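Local coordinates for protein phosphoheptose isomerase (Neisseria gonorrhoeae, PDB 5I01) that probably catalyses, as a zinc-dependent homotetramer, the isomerisation of sedoheptulose 7-phosphate to D-glycero-D-manno-heptose 7-phosphate, the first step of heptose biosynthesis, at residues A15-I18 against R19-E23; F104-Q107 against V108-L111; L182-H185 against A186-D189. The protein carries 1 engineered substitution. All blocks are in the same frame, centred on the assembly; numbering follows the deposited sequence.

Contact 1: A15-I18 against R19-E23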
# COMPACT_ATOMS: atom_id res chain seq x y z
N ALA A 15 -29.90 0.45 13.34
CA ALA A 15 -31.23 0.01 12.87
C ALA A 15 -31.27 -0.06 11.36
O ALA A 15 -31.72 -1.07 10.79
CB ALA A 15 -32.34 0.91 13.40
N GLU A 16 -30.76 0.98 10.70
CA GLU A 16 -30.66 0.98 9.25
C GLU A 16 -29.81 -0.17 8.72
O GLU A 16 -30.19 -0.82 7.74
CB GLU A 16 -30.15 2.33 8.72
CG GLU A 16 -30.43 2.55 7.23
CD GLU A 16 -29.76 3.77 6.64
OE1 GLU A 16 -28.62 4.09 7.05
OE2 GLU A 16 -30.35 4.40 5.73
N SER A 17 -28.68 -0.45 9.38
CA SER A 17 -27.78 -1.54 8.98
C SER A 17 -28.42 -2.92 9.18
O SER A 17 -28.25 -3.80 8.34
CB SER A 17 -26.45 -1.48 9.75
OG SER A 17 -25.50 -2.39 9.19
N ILE A 18 -29.14 -3.09 10.28
CA ILE A 18 -29.95 -4.30 10.48
C ILE A 18 -31.00 -4.45 9.37
O ILE A 18 -31.04 -5.49 8.71
CB ILE A 18 -30.59 -4.33 11.89
CG1 ILE A 18 -29.50 -4.58 12.95
CG2 ILE A 18 -31.66 -5.42 11.99
CD1 ILE A 18 -29.85 -4.06 14.33
N ARG A 19 -31.82 -3.41 9.14
CA ARG A 19 -32.84 -3.43 8.06
C ARG A 19 -32.25 -3.83 6.72
O ARG A 19 -32.82 -4.66 6.01
CB ARG A 19 -33.54 -2.08 7.89
CG ARG A 19 -34.50 -1.70 9.01
CD ARG A 19 -35.55 -0.71 8.53
NE ARG A 19 -34.99 0.49 7.90
CZ ARG A 19 -34.43 1.52 8.55
NH1 ARG A 19 -34.31 1.54 9.88
NH2 ARG A 19 -33.99 2.55 7.84
N ALA A 20 -31.11 -3.22 6.38
CA ALA A 20 -30.42 -3.48 5.10
C ALA A 20 -30.01 -4.93 4.93
O ALA A 20 -30.11 -5.47 3.83
CB ALA A 20 -29.22 -2.58 4.96
N LYS A 21 -29.56 -5.56 6.01
CA LYS A 21 -29.13 -6.95 5.97
C LYS A 21 -30.30 -7.93 5.95
O LYS A 21 -30.19 -8.98 5.34
CB LYS A 21 -28.16 -7.26 7.12
CG LYS A 21 -26.75 -6.77 6.85
CD LYS A 21 -25.76 -7.30 7.86
CE LYS A 21 -24.33 -6.97 7.46
NZ LYS A 21 -24.11 -5.52 7.26
N GLN A 22 -31.40 -7.59 6.62
CA GLN A 22 -32.62 -8.41 6.54
C GLN A 22 -33.20 -8.51 5.12
O GLN A 22 -33.73 -9.55 4.73
CB GLN A 22 -33.66 -7.89 7.54
CG GLN A 22 -33.27 -8.17 8.99
CD GLN A 22 -34.21 -7.56 10.01
OE1 GLN A 22 -34.65 -6.42 9.88
NE2 GLN A 22 -34.52 -8.32 11.06
N GLU A 23 -33.09 -7.43 4.34
CA GLU A 23 -33.57 -7.42 2.95
C GLU A 23 -32.64 -8.17 2.01
O GLU A 23 -33.09 -8.96 1.18
CB GLU A 23 -33.74 -5.99 2.44
CG GLU A 23 -34.79 -5.18 3.21
CD GLU A 23 -36.20 -5.75 3.12
OE1 GLU A 23 -36.59 -6.28 2.05
OE2 GLU A 23 -36.93 -5.67 4.14
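Arg19 folds its side chain back along the helix so that the guanidinium passes beside Ala15, one face over Glu16 CA, one turn earlier. The backbone bonds come first. Arg19 N, Ala20 N, Lys21 N and Gln22 N reach back to the carbonyl oxygens of Ala15, Glu16, Ser17 and Ile18, the regular i to i+4 ladder. The Arg19 N to Ala15 O bond is short and almost straight, 2.9 Å at 176°, whereas Lys21 N to Ser17 O is longer at 3.2 Å. Lys21 N also makes a weak bond to Ile18 O, which therefore serves both Lys21 and Gln22.

Among the charged groups, Arg19 is bent at its third torsion (chi3 -54°), and this turn brings the guanidinium back over Glu16. Glu16 CA lies off toward the rim of that face, and Glu16 CG is 3.6 Å from Arg19 NH2. The carboxylate itself is not paired with this arginine: Glu16 OE2 is 4.6 Å from Arg19 NH2 and well out of the guanidinium plane, while Glu16 OE1 forms a salt bridge with Arg175.

Apolar and polar side chains meet further round the helix. Ile18 and Gln22 run side by side in the same direction, Ile18 CG2 being 3.8 Å from Gln22 OE1. Ser17 OG, hydrogen-bonded to Glu178, lies 3.9 Å from Lys21 NZ. Lys21 NZ makes a weak hydrogen bond to Glu178 O and is close to the like-charged Lys21 NZ of the second subunit. Ser17, Ile18, Lys21 and Gln22 all pack against that subunit. What results is one continuous alpha-helix, 6-27, packed on both helix 173-193 and the second subunit, Ser17 and Lys21 touching each, within the SIS-family tetramer.

Contact 2: F104-Q107 against V108-L111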
# COMPACT_ATOMS: atom_id res chain seq x y z
N PHE A 104 -7.02 -0.23 -13.15
CA PHE A 104 -7.34 -1.65 -12.92
C PHE A 104 -7.28 -2.48 -14.21
O PHE A 104 -6.73 -3.59 -14.22
CB PHE A 104 -8.71 -1.81 -12.26
CG PHE A 104 -8.86 -1.06 -10.95
CD1 PHE A 104 -7.83 -1.01 -10.01
CD2 PHE A 104 -10.06 -0.43 -10.63
CE1 PHE A 104 -7.98 -0.33 -8.82
CE2 PHE A 104 -10.22 0.25 -9.43
CZ PHE A 104 -9.18 0.30 -8.53
N SER A 105 -7.82 -1.94 -15.29
CA SER A 105 -7.79 -2.62 -16.59
C SER A 105 -6.39 -2.96 -17.11
O SER A 105 -6.24 -3.95 -17.81
CB SER A 105 -8.55 -1.80 -17.65
OG SER A 105 -7.75 -0.73 -18.12
N LYS A 106 -5.37 -2.17 -16.79
CA LYS A 106 -3.99 -2.48 -17.21
C LYS A 106 -3.36 -3.63 -16.41
O LYS A 106 -2.62 -4.45 -16.96
CB LYS A 106 -3.09 -1.24 -17.15
CG LYS A 106 -3.38 -0.23 -18.26
CD LYS A 106 -2.25 0.76 -18.45
CE LYS A 106 -1.07 0.17 -19.21
NZ LYS A 106 -1.38 -0.13 -20.64
N GLN A 107 -3.65 -3.68 -15.12
CA GLN A 107 -3.20 -4.79 -14.28
C GLN A 107 -3.89 -6.12 -14.63
O GLN A 107 -3.29 -7.19 -14.50
CB GLN A 107 -3.39 -4.47 -12.80
CG GLN A 107 -2.53 -3.31 -12.33
CD GLN A 107 -2.74 -3.03 -10.86
OE1 GLN A 107 -2.25 -3.76 -9.99
NE2 GLN A 107 -3.48 -1.96 -10.57
N VAL A 108 -5.14 -6.04 -15.09
CA VAL A 108 -5.88 -7.23 -15.55
C VAL A 108 -5.22 -7.77 -16.82
O VAL A 108 -5.00 -8.97 -16.92
CB VAL A 108 -7.38 -6.94 -15.79
CG1 VAL A 108 -8.08 -8.13 -16.43
CG2 VAL A 108 -8.08 -6.58 -14.48
N ARG A 109 -4.90 -6.88 -17.76
CA ARG A 109 -4.13 -7.26 -18.96
C ARG A 109 -2.73 -7.83 -18.64
O ARG A 109 -2.28 -8.71 -19.34
CB ARG A 109 -4.02 -6.10 -19.97
CG ARG A 109 -5.25 -5.94 -20.86
CD ARG A 109 -5.00 -5.03 -22.05
NE ARG A 109 -4.95 -3.61 -21.67
CZ ARG A 109 -6.01 -2.82 -21.40
NH1 ARG A 109 -7.26 -3.28 -21.47
NH2 ARG A 109 -5.80 -1.54 -21.06
N ALA A 110 -2.07 -7.33 -17.59
CA ALA A 110 -0.80 -7.92 -17.13
C ALA A 110 -0.97 -9.32 -16.54
O ALA A 110 -0.38 -10.29 -17.03
CB ALA A 110 -0.15 -7.02 -16.09
N LEU A 111 -1.79 -9.43 -15.49
CA LEU A 111 -1.88 -10.64 -14.67
C LEU A 111 -2.89 -11.69 -15.13
O LEU A 111 -2.67 -12.87 -14.93
CB LEU A 111 -2.20 -10.26 -13.22
CG LEU A 111 -1.23 -9.28 -12.55
CD1 LEU A 111 -1.64 -9.04 -11.11
CD2 LEU A 111 0.21 -9.76 -12.62
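Arg109 lays its guanidinium over the backbone carbonyl of Ser105, so that Ser105 O sits over the centre of one face, 3.7 Å above the plane. The side chain gets there by leaving CB with CG beside its own backbone N (chi1 -82°) and then bending at chi3 (-74°), which turns the planar group back down the helix. Arg109 NH2 finishes 3.6 Å from Ser105 OG and 3.9 Å from Lys106 CG. The hydroxyl points that way because chi1 of 79° sets OG between the backbone N and the carbonyl carbon of Ser105.

Lys106 runs aslant to Arg109 and curls at its last two torsions. Lys106 NZ comes within 4.7 Å of Arg109 NH2, but both cations share an anion: Lys106 NZ and Arg109 NE each form a salt bridge with Glu78 OE2 of the third subunit. Val108 sends CG2 back to 3.3 Å from Phe104 O, the carbonyl that also accepts the bond from Val108 N. Leu111 CG packs 3.5 Å from Gln107 O in the same manner, where Leu111 N is bonded. The amide of Gln107 looks elsewhere, its NE2 donating to Val103 O and Leu84 O.

Ser105 O thus has two positive influences near it, Arg109 N, hydrogen-bonded to Ser105 O at 3.2 Å, and the guanidinium face above. The carbonyl dipole should favour that cation, and the carboxylate of Glu78 of the third subunit probably draws Arg109 and Lys106 together at this subunit interface.

Contact 3: L182-H185 against A186-D189. With ZN (zinc ion), chain E.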
# COMPACT_ATOMS: atom_id res chain seq x y z
N LEU A 182 -19.82 -8.53 4.53
CA LEU A 182 -20.56 -9.72 4.90
C LEU A 182 -20.54 -10.74 3.76
O LEU A 182 -20.20 -11.91 3.98
CB LEU A 182 -22.02 -9.38 5.29
CG LEU A 182 -23.01 -10.54 5.45
CD1 LEU A 182 -22.51 -11.55 6.47
CD2 LEU A 182 -24.39 -10.04 5.84
N LEU A 183 -20.89 -10.29 2.55
CA LEU A 183 -20.89 -11.15 1.36
C LEU A 183 -19.54 -11.83 1.12
O LEU A 183 -19.47 -13.03 0.89
CB LEU A 183 -21.32 -10.37 0.10
CG LEU A 183 -22.79 -9.98 -0.01
CD1 LEU A 183 -23.03 -9.10 -1.22
CD2 LEU A 183 -23.69 -11.20 -0.09
N ILE A 184 -18.46 -11.05 1.21
CA ILE A 184 -17.10 -11.57 1.10
C ILE A 184 -16.82 -12.67 2.12
O ILE A 184 -16.28 -13.71 1.77
CB ILE A 184 -16.06 -10.43 1.22
CG1 ILE A 184 -16.03 -9.66 -0.11
CG2 ILE A 184 -14.67 -10.95 1.59
CD1 ILE A 184 -15.30 -8.34 -0.07
N HIS A 185 -17.18 -12.41 3.38
CA HIS A 185 -16.98 -13.37 4.46
C HIS A 185 -17.72 -14.67 4.24
O HIS A 185 -17.18 -15.74 4.47
CB HIS A 185 -17.37 -12.76 5.82
CG HIS A 185 -16.33 -11.84 6.37
ND1 HIS A 185 -16.63 -10.81 7.24
CD2 HIS A 185 -14.99 -11.78 6.16
CE1 HIS A 185 -15.51 -10.18 7.56
NE2 HIS A 185 -14.51 -10.74 6.92
N ALA A 186 -18.97 -14.56 3.78
CA ALA A 186 -19.79 -15.72 3.46
C ALA A 186 -19.22 -16.54 2.29
O ALA A 186 -19.30 -17.77 2.31
CB ALA A 186 -21.22 -15.28 3.15
N MET A 187 -18.64 -15.86 1.30
CA MET A 187 -17.97 -16.50 0.16
C MET A 187 -16.69 -17.25 0.58
O MET A 187 -16.49 -18.40 0.20
CB MET A 187 -17.63 -15.49 -0.96
CG MET A 187 -18.83 -15.05 -1.80
SD MET A 187 -18.43 -14.03 -3.26
CE MET A 187 -17.82 -12.50 -2.56
N CYS A 188 -15.83 -16.58 1.36
CA CYS A 188 -14.60 -17.20 1.90
C CYS A 188 -14.87 -18.43 2.76
O CYS A 188 -14.11 -19.39 2.70
CB CYS A 188 -13.80 -16.21 2.74
SG CYS A 188 -13.19 -14.79 1.82
N ASP A 189 -15.92 -18.38 3.57
CA ASP A 189 -16.31 -19.53 4.38
C ASP A 189 -16.85 -20.68 3.53
O ASP A 189 -16.61 -21.85 3.86
CB ASP A 189 -17.31 -19.13 5.47
CG ASP A 189 -17.51 -20.22 6.52
OD1 ASP A 189 -16.52 -20.67 7.15
OD2 ASP A 189 -18.67 -20.62 6.74
ZN ZN E . -12.38 -10.59 7.51
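Met187 bends its thioether back over the preceding turn, its methyl CE coming 3.8 Å from Ile184 CA and 4.2 Å from Ile184 CG1. The fold-back is made at chi3 (-67°), after an extended stretch through the second torsion. Cys188 meets another branch of the same isoleucine: its SG lies 4.1 Å from Ile184 CG2. Ile184 therefore has a sulfur-bearing side chain against each of its two branches at CB. Met187 is buried against helix 29-44 and Leu166; Ile184 and Cys188 meet Phe64 of helix 56-69.

These turns belong to the C-terminal helix 173-193 of the SIS fold, which carries a zinc ligand. His185 binds the zinc ion through NE2 at 2.2 Å, while ND1, at the other nitrogen of the ring, is hydrogen-bonded to Glu178 of the second subunit, fixing the ring's rotation. His63 and Glu67 of the same chain and Gln177 of the second subunit complete the coordination, so the metal site spans two chains.

Through these turns the helix keeps its regular i to i+4 bonds. Cys188 N to Ile184 O is 2.9 Å and nearly straight at 172°, and Asp189 N donates to His185 O at 3.1 Å. Asp189 OD2 forms a salt bridge with Arg9 and a hydrogen bond with His13, both of the second subunit.

Contact 1 and contact 3 are neighbours, their centres 17 Å apart, and they touch where Lys21 CE of helix 6-27 meets Leu182 CD2 of helix 173-193 at 3.5 Å. Both also face the second subunit. The zinc ion about 12 Å from the side chain of Ser17 in contact 1 is another one, not the ion bound by His185 of contact 3. Contact 2 lies across the chain's centre from both: its centre is 36 Å from that of contact 1 and 25 Å from that of contact 3. It approaches the predicted substrate site through Phe104, whose side chain is about 4 Å from that of Asn54.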